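Local coordinates for protein mannan endo-1,6-alpha-mannosidase (PDB 6RY0) that probably acts on alpha-1,6-linked mannose chains as a family 76 glycoside hydrolase or transglycosidase of the fungal cell wall, and binds calcium, at residues 28-32 / 350-354; 46-50 / 387-393; 257-261 / 305-309; 358-363 / 372-378. One frame throughout, in Å; residues are numbered along the deposited sequence.

Interaction 1: 28-32 / 350-354; sequences YKIDT and RTSAE
Arg350, on helix 342-358, reaches out to the N-terminal loop that leads into helix 33-48 and grips the backbone at Ile30, in an alpha-helical fold of glycosyl hydrolase family 76. The main bond runs from NH1 of Arg350 to the carbonyl O of Ile30 at 2.8 Å, with the oxygen in the guanidinium plane; NH2 adds a weak second bond to the same oxygen. The side chain of Ile30 turns back over the guanidinium. With its CG1 between the backbone N and the carbonyl carbon (chi1 53°), Ile30 lays CD1 over one face of the group, toward the rim, 3.8 Å from NH2 of Arg350, and that same CD1 meets CG of Glu354 at 3.9 Å. Two carboxylates pair with the guanidinium: Asp31 from the loop, in a salt bridge whose hydrogen bond is weak, and Glu354 one helical turn on. A leucine in place of Arg350 would probably leave the Ile30 carbonyl without its donor and the two acids without the cation between them. NE of Arg350 meets OE2 of Glu354 at 2.8 Å, on the anti side of the carboxylate and 21° out of its plane.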
loop_
_atom_site.group_PDB
_atom_site.type_symbol
_atom_site.label_atom_id
_atom_site.label_comp_id
_atom_site.label_asym_id
_atom_site.label_seq_id
_atom_site.Cartn_x
_atom_site.Cartn_y
_atom_site.Cartn_z
ATOM N N TYR A 28 -2.690 23.390 -10.277
ATOM C CA TYR A 28 -3.359 22.275 -10.918
ATOM C C TYR A 28 -4.858 22.494 -11.026
ATOM O O TYR A 28 -5.470 23.014 -10.093
ATOM C CB TYR A 28 -3.087 21.008 -10.128
ATOM C CG TYR A 28 -1.645 20.542 -10.217
ATOM C CD1 TYR A 28 -1.100 20.205 -11.440
ATOM C CD2 TYR A 28 -0.820 20.501 -9.103
ATOM C CE1 TYR A 28 0.223 19.778 -11.526
ATOM C CE2 TYR A 28 0.499 20.090 -9.201
ATOM C CZ TYR A 28 1.004 19.713 -10.405
ATOM O OH TYR A 28 2.314 19.275 -10.539
ATOM N N LYS A 29 -5.414 22.098 -12.159
ATOM C CA LYS A 29 -6.845 22.092 -12.401
ATOM C C LYS A 29 -7.343 20.658 -12.418
ATOM O O LYS A 29 -6.698 19.771 -12.985
ATOM C CB LYS A 29 -7.152 22.748 -13.745
ATOM C CG LYS A 29 -7.028 24.260 -13.732
ATOM C CD LYS A 29 -7.205 24.826 -15.137
ATOM C CE LYS A 29 -7.521 26.296 -15.136
ATOM N NZ LYS A 29 -6.576 27.116 -14.354
ATOM N N ILE A 30 -8.516 20.434 -11.835
ATOM C CA ILE A 30 -9.050 19.080 -11.744
ATOM C C ILE A 30 -10.565 19.055 -11.992
ATOM O O ILE A 30 -11.283 18.230 -11.414
ATOM C CB ILE A 30 -8.722 18.393 -10.391
ATOM C CG1 ILE A 30 -9.151 19.241 -9.205
ATOM C CG2 ILE A 30 -7.213 18.042 -10.325
ATOM C CD1 ILE A 30 -9.215 18.482 -7.898
ATOM N N ASP A 31 -11.081 19.937 -12.850
ATOM C CA ASP A 31 -12.536 20.045 -13.042
ATOM C C ASP A 31 -13.048 19.394 -14.304
ATOM O O ASP A 31 -14.229 19.497 -14.625
ATOM C CB ASP A 31 -12.944 21.514 -13.027
ATOM C CG ASP A 31 -12.780 22.111 -11.684
ATOM O OD1 ASP A 31 -13.070 21.387 -10.701
ATOM O OD2 ASP A 31 -12.332 23.270 -11.599
ATOM N N THR A 32 -12.231 18.769 -15.094
ATOM C CA THR A 32 -12.735 17.924 -16.152
ATOM C C THR A 32 -11.802 16.735 -16.216
ATOM O O THR A 32 -10.705 16.776 -15.641
ATOM C CB THR A 32 -12.684 18.637 -17.517
ATOM O OG1 THR A 32 -11.306 18.817 -17.872
ATOM C CG2 THR A 32 -13.400 19.984 -17.482
ATOM N N ARG A 350 -12.991 13.252 -3.464
ATOM C CA ARG A 350 -12.921 14.461 -4.272
ATOM C C ARG A 350 -12.546 15.681 -3.432
ATOM O O ARG A 350 -11.665 16.456 -3.841
ATOM C CB ARG A 350 -14.254 14.683 -4.991
ATOM C CG ARG A 350 -14.414 16.020 -5.646
ATOM C CD ARG A 350 -13.558 16.114 -6.865
ATOM N NE ARG A 350 -13.482 17.510 -7.298
ATOM C CZ ARG A 350 -12.990 17.885 -8.457
ATOM N NH1 ARG A 350 -12.611 16.951 -9.339
ATOM N NH2 ARG A 350 -12.878 19.177 -8.719
ATOM N N THR A 351 -13.206 15.913 -2.297
ATOM C CA THR A 351 -12.838 17.061 -1.495
ATOM C C THR A 351 -11.406 16.940 -0.963
ATOM O O THR A 351 -10.689 17.932 -0.822
ATOM C CB THR A 351 -13.830 17.336 -0.353
ATOM O OG1 THR A 351 -14.087 16.123 0.365
ATOM C CG2 THR A 351 -15.146 17.844 -0.922
ATOM N N SER A 352 -10.963 15.719 -0.671
ATOM C CA SER A 352 -9.619 15.519 -0.157
ATOM C C SER A 352 -8.600 15.830 -1.259
ATOM O O SER A 352 -7.590 16.502 -0.995
ATOM C CB SER A 352 -9.501 14.101 0.395
ATOM O OG SER A 352 -8.265 13.864 1.000
ATOM N N ALA A 353 -8.834 15.359 -2.487
ATOM C CA ALA A 353 -7.956 15.649 -3.597
ATOM C C ALA A 353 -7.970 17.150 -3.960
ATOM O O ALA A 353 -6.941 17.673 -4.358
ATOM C CB ALA A 353 -8.329 14.838 -4.818
ATOM N N GLU A 354 -9.112 17.816 -3.826
ATOM C CA GLU A 354 -9.141 19.263 -4.020
ATOM C C GLU A 354 -8.196 19.936 -3.065
ATOM O O GLU A 354 -7.473 20.854 -3.454
ATOM C CB GLU A 354 -10.557 19.816 -3.837
ATOM C CG GLU A 354 -11.492 19.470 -4.936
ATOM C CD GLU A 354 -12.902 19.972 -4.738
ATOM O OE1 GLU A 354 -13.176 20.629 -3.707
ATOM O OE2 GLU A 354 -13.752 19.712 -5.620
#

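Interaction 2: 46-50 / 387-393; sequences DMMLF and SGAGEAM
The ring of Phe50 lies with one face on Ala389, at the first turn of helix 389-401, where this all but sheet-free, helical family 76 protein packs the end of helix 33-48 against a helix start. CB of Ala389 makes a CH-pi contact 3.9 Å from the centroid of the Phe50 ring, while its CA stands over the middle of the same face. CB of Ala392 comes in obliquely, 3.7 Å from CE2 of Phe50, and the same methyl also touches the sulfur of Met47. The backbones can close to 5.4 Å between CA of Met47 and CA of Ala392. In the conformer modelled here, Met47 leaves its helix with CG anti to the backbone N (chi1 174°) and bends at the next bond, which carries SD of Met47 across to 3.3 Å from O of Ala389. Ser387 leads toward the metal site: its OG hydrogen-bonds to the hydroxyl of Tyr74 and its backbone N to Asp73, a calcium ligand, which ties the start of the helix to the calcium shell. At the edge of the aromatic ring, the carbonyl O of Ser387 lies in the ring plane, 3.3 Å from CE1 of Phe50.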
loop_
_atom_site.group_PDB
_atom_site.type_symbol
_atom_site.label_atom_id
_atom_site.label_comp_id
_atom_site.label_asym_id
_atom_site.label_seq_id
_atom_site.Cartn_x
_atom_site.Cartn_y
_atom_site.Cartn_z
ATOM N N ASP A 46 6.750 15.146 -11.746
ATOM C CA ASP A 46 7.411 15.665 -10.560
ATOM C C ASP A 46 7.779 14.571 -9.584
ATOM O O ASP A 46 8.837 14.645 -8.965
ATOM C CB ASP A 46 6.563 16.723 -9.868
ATOM C CG ASP A 46 6.728 18.108 -10.472
ATOM O OD1 ASP A 46 7.543 18.258 -11.410
ATOM O OD2 ASP A 46 6.049 19.063 -9.980
ATOM N N MET A 47 6.966 13.535 -9.433
ATOM C CA MET A 47 7.332 12.437 -8.553
ATOM C C MET A 47 8.549 11.686 -9.127
ATOM O O MET A 47 9.447 11.291 -8.395
ATOM C CB MET A 47 6.128 11.505 -8.374
ATOM C CG MET A 47 6.365 10.230 -7.595
ATOM S SD MET A 47 6.845 10.543 -5.911
ATOM C CE MET A 47 7.735 9.066 -5.478
ATOM N N MET A 48 8.585 11.509 -10.438
ATOM C CA MET A 48 9.659 10.749 -11.057
ATOM C C MET A 48 10.992 11.474 -10.911
ATOM O O MET A 48 12.024 10.814 -10.906
ATOM C CB MET A 48 9.340 10.442 -12.521
ATOM C CG MET A 48 10.250 9.460 -13.250
ATOM S SD MET A 48 10.209 7.831 -12.445
ATOM C CE MET A 48 8.766 6.877 -12.701
ATOM N N LEU A 49 11.000 12.802 -10.755
ATOM C CA LEU A 49 12.247 13.528 -10.549
ATOM C C LEU A 49 12.988 13.036 -9.293
ATOM O O LEU A 49 14.211 13.167 -9.201
ATOM C CB LEU A 49 12.021 15.029 -10.429
ATOM C CG LEU A 49 11.524 15.721 -11.694
ATOM C CD1 LEU A 49 11.207 17.190 -11.356
ATOM C CD2 LEU A 49 12.540 15.645 -12.815
ATOM N N PHE A 50 12.266 12.514 -8.293
ATOM C CA PHE A 50 12.934 12.011 -7.100
ATOM C C PHE A 50 13.700 10.717 -7.353
ATOM O O PHE A 50 14.586 10.361 -6.578
ATOM C CB PHE A 50 11.905 11.760 -5.994
ATOM C CG PHE A 50 11.287 13.012 -5.444
ATOM C CD1 PHE A 50 11.903 13.733 -4.439
ATOM C CD2 PHE A 50 10.067 13.442 -5.891
ATOM C CE1 PHE A 50 11.328 14.882 -3.931
ATOM C CE2 PHE A 50 9.498 14.606 -5.394
ATOM C CZ PHE A 50 10.132 15.328 -4.416
ATOM N N SER A 387 13.130 15.236 1.250
ATOM C CA SER A 387 13.042 15.975 0.014
ATOM C C SER A 387 11.630 16.134 -0.519
ATOM O O SER A 387 11.426 16.953 -1.399
ATOM C CB SER A 387 13.926 15.353 -1.047
ATOM O OG SER A 387 13.480 14.025 -1.286
ATOM N N GLY A 388 10.671 15.347 0.001
ATOM C CA GLY A 388 9.278 15.489 -0.373
ATOM C C GLY A 388 8.705 14.439 -1.307
ATOM O O GLY A 388 7.633 14.659 -1.876
ATOM N N ALA A 389 9.374 13.295 -1.455
ATOM C CA ALA A 389 8.869 12.282 -2.379
ATOM C C ALA A 389 7.561 11.670 -1.922
ATOM O O ALA A 389 6.716 11.352 -2.763
ATOM C CB ALA A 389 9.912 11.174 -2.559
ATOM N N GLY A 390 7.363 11.489 -0.626
ATOM C CA GLY A 390 6.121 10.883 -0.179
ATOM C C GLY A 390 4.928 11.779 -0.395
ATOM O O GLY A 390 3.846 11.306 -0.774
ATOM N N GLU A 391 5.118 13.081 -0.180
ATOM C CA GLU A 391 4.075 14.056 -0.439
ATOM C C GLU A 391 3.697 14.052 -1.915
ATOM O O GLU A 391 2.520 14.085 -2.281
ATOM C CB GLU A 391 4.549 15.460 -0.015
ATOM C CG GLU A 391 4.816 15.635 1.484
ATOM C CD GLU A 391 6.212 15.305 1.948
ATOM O OE1 GLU A 391 6.882 14.414 1.370
ATOM O OE2 GLU A 391 6.613 15.933 2.955
ATOM N N ALA A 392 4.711 14.029 -2.777
ATOM C CA ALA A 392 4.490 13.980 -4.215
ATOM C C ALA A 392 3.753 12.712 -4.611
ATOM O O ALA A 392 2.846 12.726 -5.449
ATOM C CB ALA A 392 5.816 14.102 -4.934
ATOM N N MET A 393 4.140 11.588 -4.007
ATOM C CA MET A 393 3.497 10.306 -4.302
ATOM C C MET A 393 2.023 10.337 -3.881
ATOM O O MET A 393 1.147 9.829 -4.590
ATOM C CB MET A 393 4.240 9.190 -3.560
ATOM C CG MET A 393 3.868 7.776 -4.043
ATOM S SD MET A 393 4.523 6.425 -3.041
ATOM C CE MET A 393 6.250 6.848 -3.014
#

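Interaction 3: 257-261 / 305-309; sequences RAQFS and FEIPC
Ala258 opens the contact with its CB against CG of Pro308, a loose touch at 4.5 Å. At Gln259 the backbone matters more: its carbonyl O points into the other loop, 3.1 Å from CG of Pro308 and 3.5 Å from CG1 of Ile307, and is buried there with no polar partner. Phe260 follows, at the N-cap position of helix 261-278. CG of Pro308 sits over one face of the Phe260 ring, toward the rim, in a CH-pi contact 3.8 Å from the ring centroid. Ser261 then takes the carboxylate of Glu306 in a two-pronged grip at the helix start: its N donates almost straight (169°) to OE2 of Glu306 at 2.8 Å, and its OG donates to OE1 of Glu306 at 2.7 Å. Both oxygens use their syn lone pairs. Glu306, the centre of an inverse gamma turn, bends at chi2 (57°) to bring its acid there. An alanine here would probably leave the backbone N and hydroxyl of Ser261 without these acceptors at the first turn of the helix. The joined loops, one entering helix 261-278 and the other following strand 303-304, touch Phe298 of helix 281-298 and Phe323 of helix 323-337.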
loop_
_atom_site.group_PDB
_atom_site.type_symbol
_atom_site.label_atom_id
_atom_site.label_comp_id
_atom_site.label_asym_id
_atom_site.label_seq_id
_atom_site.Cartn_x
_atom_site.Cartn_y
_atom_site.Cartn_z
ATOM N N ARG A 257 -2.406 2.401 20.633
ATOM C CA ARG A 257 -3.664 2.857 20.061
ATOM C C ARG A 257 -3.500 3.977 19.026
ATOM O O ARG A 257 -4.485 4.556 18.588
ATOM C CB ARG A 257 -4.738 3.144 21.135
ATOM C CG ARG A 257 -5.266 1.832 21.833
ATOM C CD ARG A 257 -6.404 2.072 22.844
ATOM N NE ARG A 257 -6.890 0.806 23.419
ATOM C CZ ARG A 257 -6.300 0.149 24.414
ATOM N NH1 ARG A 257 -5.192 0.629 24.965
ATOM N NH2 ARG A 257 -6.802 -1.004 24.853
ATOM N N ALA A 258 -2.270 4.226 18.577
ATOM C CA ALA A 258 -2.102 5.127 17.439
ATOM C C ALA A 258 -2.878 4.574 16.251
ATOM O O ALA A 258 -2.788 3.396 15.927
ATOM C CB ALA A 258 -0.632 5.273 17.061
ATOM N N GLN A 259 -3.600 5.459 15.593
ATOM C CA GLN A 259 -4.462 5.161 14.444
ATOM C C GLN A 259 -3.865 5.749 13.175
ATOM O O GLN A 259 -4.077 6.922 12.865
ATOM C CB GLN A 259 -5.859 5.696 14.670
ATOM C CG GLN A 259 -6.624 4.976 15.782
ATOM C CD GLN A 259 -7.987 5.604 15.994
ATOM O OE1 GLN A 259 -8.839 5.579 15.064
ATOM N NE2 GLN A 259 -8.220 6.135 17.137
ATOM N N PHE A 260 -3.112 4.928 12.440
ATOM C CA PHE A 260 -2.549 5.346 11.172
ATOM C C PHE A 260 -3.533 5.023 10.058
ATOM O O PHE A 260 -4.120 3.922 10.018
ATOM C CB PHE A 260 -1.197 4.683 10.922
ATOM C CG PHE A 260 -0.137 5.148 11.877
ATOM C CD1 PHE A 260 0.452 6.381 11.694
ATOM C CD2 PHE A 260 0.230 4.400 12.969
ATOM C CE1 PHE A 260 1.389 6.846 12.578
ATOM C CE2 PHE A 260 1.177 4.867 13.870
ATOM C CZ PHE A 260 1.743 6.081 13.670
ATOM N N SER A 261 -3.692 5.963 9.132
ATOM C CA SER A 261 -4.740 5.856 8.133
ATOM C C SER A 261 -4.629 4.583 7.308
ATOM O O SER A 261 -5.643 3.946 6.987
ATOM C CB SER A 261 -4.685 7.078 7.231
ATOM O OG SER A 261 -3.509 7.126 6.454
ATOM N N PHE A 305 -6.463 13.124 6.829
ATOM C CA PHE A 305 -5.643 13.739 7.852
ATOM C C PHE A 305 -4.950 12.624 8.633
ATOM O O PHE A 305 -5.631 11.721 9.158
ATOM C CB PHE A 305 -6.520 14.610 8.760
ATOM C CG PHE A 305 -5.764 15.461 9.703
ATOM C CD1 PHE A 305 -5.381 14.995 10.916
ATOM C CD2 PHE A 305 -5.429 16.765 9.356
ATOM C CE1 PHE A 305 -4.682 15.845 11.794
ATOM C CE2 PHE A 305 -4.776 17.598 10.217
ATOM C CZ PHE A 305 -4.383 17.137 11.407
ATOM N N GLU A 306 -3.639 12.703 8.756
ATOM C CA GLU A 306 -2.869 11.635 9.403
ATOM C C GLU A 306 -2.848 11.869 10.910
ATOM O O GLU A 306 -1.919 12.476 11.453
ATOM C CB GLU A 306 -1.467 11.528 8.805
ATOM C CG GLU A 306 -0.794 10.210 9.121
ATOM C CD GLU A 306 -1.621 9.032 8.632
ATOM O OE1 GLU A 306 -1.935 9.036 7.418
ATOM O OE2 GLU A 306 -1.970 8.161 9.445
ATOM N N ILE A 307 -3.907 11.407 11.585
ATOM C CA ILE A 307 -4.167 11.823 12.966
ATOM C C ILE A 307 -2.982 11.645 13.930
ATOM O O ILE A 307 -2.876 12.483 14.801
ATOM C CB ILE A 307 -5.570 11.452 13.522
ATOM C CG1 ILE A 307 -5.741 9.973 13.444
ATOM C CG2 ILE A 307 -6.711 12.180 12.789
ATOM C CD1 ILE A 307 -7.161 9.442 13.712
ATOM N N PRO A 308 -2.125 10.603 13.828
ATOM C CA PRO A 308 -1.077 10.522 14.848
ATOM C C PRO A 308 0.014 11.555 14.743
ATOM O O PRO A 308 0.763 11.688 15.708
ATOM C CB PRO A 308 -0.489 9.119 14.650
ATOM C CG PRO A 308 -1.588 8.351 13.943
ATOM C CD PRO A 308 -2.159 9.377 13.009
ATOM N N CYS A 309 0.155 12.244 13.620
ATOM C CA CYS A 309 1.297 13.134 13.435
ATOM C C CYS A 309 1.011 14.461 12.791
ATOM O O CYS A 309 1.780 15.379 13.002
ATOM C CB CYS A 309 2.428 12.397 12.708
ATOM S SG CYS A 309 2.077 11.938 10.993
#

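Interaction 4: 358-363 / 372-378; sequences KQCVGP and YWKSGKF
The loop between helices 342-358 and 389-401 folds back on itself here, with the Cys360-Cys369 disulfide joining the first arm to the connection just ahead of the second. Phe378 lies against the first arm. CA of Gly362 sits over the centre of the Phe378 ring in a CH-pi contact, 3.5 Å from the centroid and nearly on the normal. Glycine suits the place, since a CB there would run into CZ of Phe378. At the edge of the same ring comes the carbonyl O of Gln359, 3.5 Å from CD1 of Phe378. Residues 373-376 form a type I beta turn, and an ST turn at Ser375 overlaps it: OG of Ser375 donates to O of Tyr372 and accepts from N of Lys377. In Gln359, CG between the backbone N and the carbonyl carbon (chi1 61°) and a bend at chi2 fold the amide toward Trp373. Inclined 32° to the indole, it brings NE2 of Gln359 to 3.4 Å from CD1 of Trp373, while NE2 donates to the carbonyl of Ala356. Two waters bridge the segments. One joins O of Lys358 to O of Gly376; another donates to OE1 of Gln359 at 2.7 Å and to O of Lys377, and accepts from N of Tyr372.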
loop_
_atom_site.group_PDB
_atom_site.type_symbol
_atom_site.label_atom_id
_atom_site.label_comp_id
_atom_site.label_asym_id
_atom_site.label_seq_id
_atom_site.Cartn_x
_atom_site.Cartn_y
_atom_site.Cartn_z
ATOM N N LYS A 358 -4.824 22.139 -3.917
ATOM C CA LYS A 358 -4.833 23.551 -3.498
ATOM C C LYS A 358 -3.504 23.962 -2.875
ATOM O O LYS A 358 -3.111 25.122 -3.012
ATOM C CB LYS A 358 -5.980 23.804 -2.534
ATOM C CG LYS A 358 -6.039 25.205 -1.987
ATOM C CD LYS A 358 -6.659 26.143 -2.967
ATOM C CE LYS A 358 -6.811 27.541 -2.375
ATOM N NZ LYS A 358 -7.275 28.504 -3.402
ATOM N N GLN A 359 -2.809 23.032 -2.199
ATOM C CA GLN A 359 -1.555 23.351 -1.566
ATOM C C GLN A 359 -0.337 22.957 -2.375
ATOM O O GLN A 359 0.785 23.195 -1.922
ATOM C CB GLN A 359 -1.487 22.844 -0.117
ATOM C CG GLN A 359 -1.607 21.335 0.057
ATOM C CD GLN A 359 -0.322 20.582 -0.258
ATOM O OE1 GLN A 359 0.737 20.841 0.330
ATOM N NE2 GLN A 359 -0.403 19.646 -1.184
ATOM N N CYS A 360 -0.518 22.439 -3.595
ATOM C CA CYS A 360 0.616 22.169 -4.479
ATOM C C CYS A 360 0.953 23.442 -5.249
ATOM O O CYS A 360 0.694 23.569 -6.448
ATOM C CB CYS A 360 0.344 21.028 -5.432
ATOM S SG CYS A 360 0.196 19.397 -4.658
ATOM N N VAL A 361 1.548 24.394 -4.523
ATOM C CA VAL A 361 1.843 25.719 -5.045
ATOM C C VAL A 361 3.230 26.175 -4.613
ATOM O O VAL A 361 3.562 27.350 -4.746
ATOM C CB VAL A 361 0.797 26.751 -4.600
ATOM C CG1 VAL A 361 -0.548 26.433 -5.221
ATOM C CG2 VAL A 361 0.700 26.858 -3.087
ATOM N N GLY A 362 4.052 25.277 -4.077
ATOM C CA GLY A 362 5.306 25.692 -3.486
ATOM C C GLY A 362 6.380 26.082 -4.462
ATOM O O GLY A 362 6.426 25.610 -5.604
ATOM N N PRO A 363 7.303 26.924 -4.001
ATOM C CA PRO A 363 8.503 27.199 -4.776
ATOM C C PRO A 363 9.379 25.954 -4.776
ATOM O O PRO A 363 9.218 25.097 -3.916
ATOM C CB PRO A 363 9.156 28.333 -3.995
ATOM C CG PRO A 363 8.773 28.095 -2.598
ATOM C CD PRO A 363 7.365 27.503 -2.648
ATOM N N TYR A 372 0.287 18.990 4.166
ATOM C CA TYR A 372 -0.708 19.461 5.139
ATOM C C TYR A 372 -1.928 19.963 4.392
ATOM O O TYR A 372 -2.260 21.168 4.362
ATOM C CB TYR A 372 -0.056 20.512 6.080
ATOM C CG TYR A 372 1.078 19.890 6.895
ATOM C CD1 TYR A 372 2.348 19.797 6.368
ATOM C CD2 TYR A 372 0.860 19.363 8.154
ATOM C CE1 TYR A 372 3.380 19.199 7.055
ATOM C CE2 TYR A 372 1.883 18.757 8.864
ATOM C CZ TYR A 372 3.141 18.667 8.308
ATOM O OH TYR A 372 4.140 18.068 9.027
ATOM N N TRP A 373 -2.624 19.017 3.762
ATOM C CA TRP A 373 -3.711 19.363 2.861
ATOM C C TRP A 373 -4.853 20.067 3.594
ATOM O O TRP A 373 -5.371 21.084 3.133
ATOM C CB TRP A 373 -4.226 18.123 2.131
ATOM C CG TRP A 373 -3.201 17.328 1.388
ATOM C CD1 TRP A 373 -1.891 17.638 1.143
ATOM C CD2 TRP A 373 -3.426 16.046 0.802
ATOM N NE1 TRP A 373 -1.286 16.617 0.438
ATOM C CE2 TRP A 373 -2.204 15.624 0.221
ATOM C CE3 TRP A 373 -4.545 15.223 0.687
ATOM C CZ2 TRP A 373 -2.070 14.416 -0.457
ATOM C CZ3 TRP A 373 -4.413 14.013 0.016
ATOM C CH2 TRP A 373 -3.174 13.631 -0.549
ATOM N N LYS A 374 -5.249 19.511 4.728
ATOM C CA LYS A 374 -6.351 20.104 5.478
ATOM C C LYS A 374 -6.069 21.566 5.831
ATOM O O LYS A 374 -6.981 22.387 5.803
ATOM C CB LYS A 374 -6.634 19.289 6.721
ATOM C CG LYS A 374 -7.758 19.874 7.627
ATOM C CD LYS A 374 -9.163 19.998 6.964
ATOM C CE LYS A 374 -10.208 20.600 7.901
ATOM N NZ LYS A 374 -10.180 22.064 8.119
ATOM N N SER A 375 -4.824 21.882 6.148
ATOM C CA SER A 375 -4.455 23.247 6.547
ATOM C C SER A 375 -4.681 24.265 5.473
ATOM O O SER A 375 -4.763 25.458 5.752
ATOM C CB SER A 375 -2.970 23.329 6.931
ATOM O OG SER A 375 -2.085 23.432 5.814
ATOM N N GLY A 376 -4.705 23.843 4.224
ATOM C CA GLY A 376 -4.919 24.758 3.121
ATOM C C GLY A 376 -3.710 25.513 2.619
ATOM O O GLY A 376 -3.859 26.348 1.721
ATOM N N LYS A 377 -2.537 25.231 3.168
ATOM C CA LYS A 377 -1.330 25.994 2.844
ATOM C C LYS A 377 -0.189 25.044 2.533
ATOM O O LYS A 377 -0.056 24.000 3.155
ATOM C CB LYS A 377 -0.929 26.881 4.033
ATOM C CG LYS A 377 -2.041 27.782 4.514
ATOM C CD LYS A 377 -1.646 28.621 5.715
ATOM C CE LYS A 377 -2.802 29.478 6.228
ATOM N NZ LYS A 377 -2.391 30.370 7.337
ATOM N N PHE A 378 0.652 25.461 1.598
ATOM C CA PHE A 378 1.890 24.763 1.316
ATOM C C PHE A 378 2.832 24.885 2.493
ATOM O O PHE A 378 3.083 25.981 2.985
ATOM C CB PHE A 378 2.556 25.332 0.061
ATOM C CG PHE A 378 3.919 24.747 -0.189
ATOM C CD1 PHE A 378 4.041 23.477 -0.761
ATOM C CD2 PHE A 378 5.075 25.416 0.179
ATOM C CE1 PHE A 378 5.268 22.905 -0.943
ATOM C CE2 PHE A 378 6.295 24.860 -0.038
ATOM C CZ PHE A 378 6.400 23.590 -0.594
HETATM O O HOH W 1 -2.571 27.106 -0.661
HETATM O O HOH W 2 1.336 21.517 2.888
#

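In the fold
Interaction 2 is the buried one, joining helices 33-48 and 389-401 through methionine, alanine and an aromatic ring beside the calcium site. The other three are only partly buried and make more use of polar atoms: charge in interaction 1, a carboxylate on a helix start in interaction 3, a ring over glycine plus bridging waters in interaction 4. Helix 33-48 links two of them, its leading loop held in interaction 1 and its far end in interaction 2. Helix 342-358 likewise enters interaction 1 and runs out into interaction 4, where Cys360 packs on Tyr28. Interaction 3 lies apart from interactions 1 and 2, yet Phe305 touches Lys374 of interaction 4.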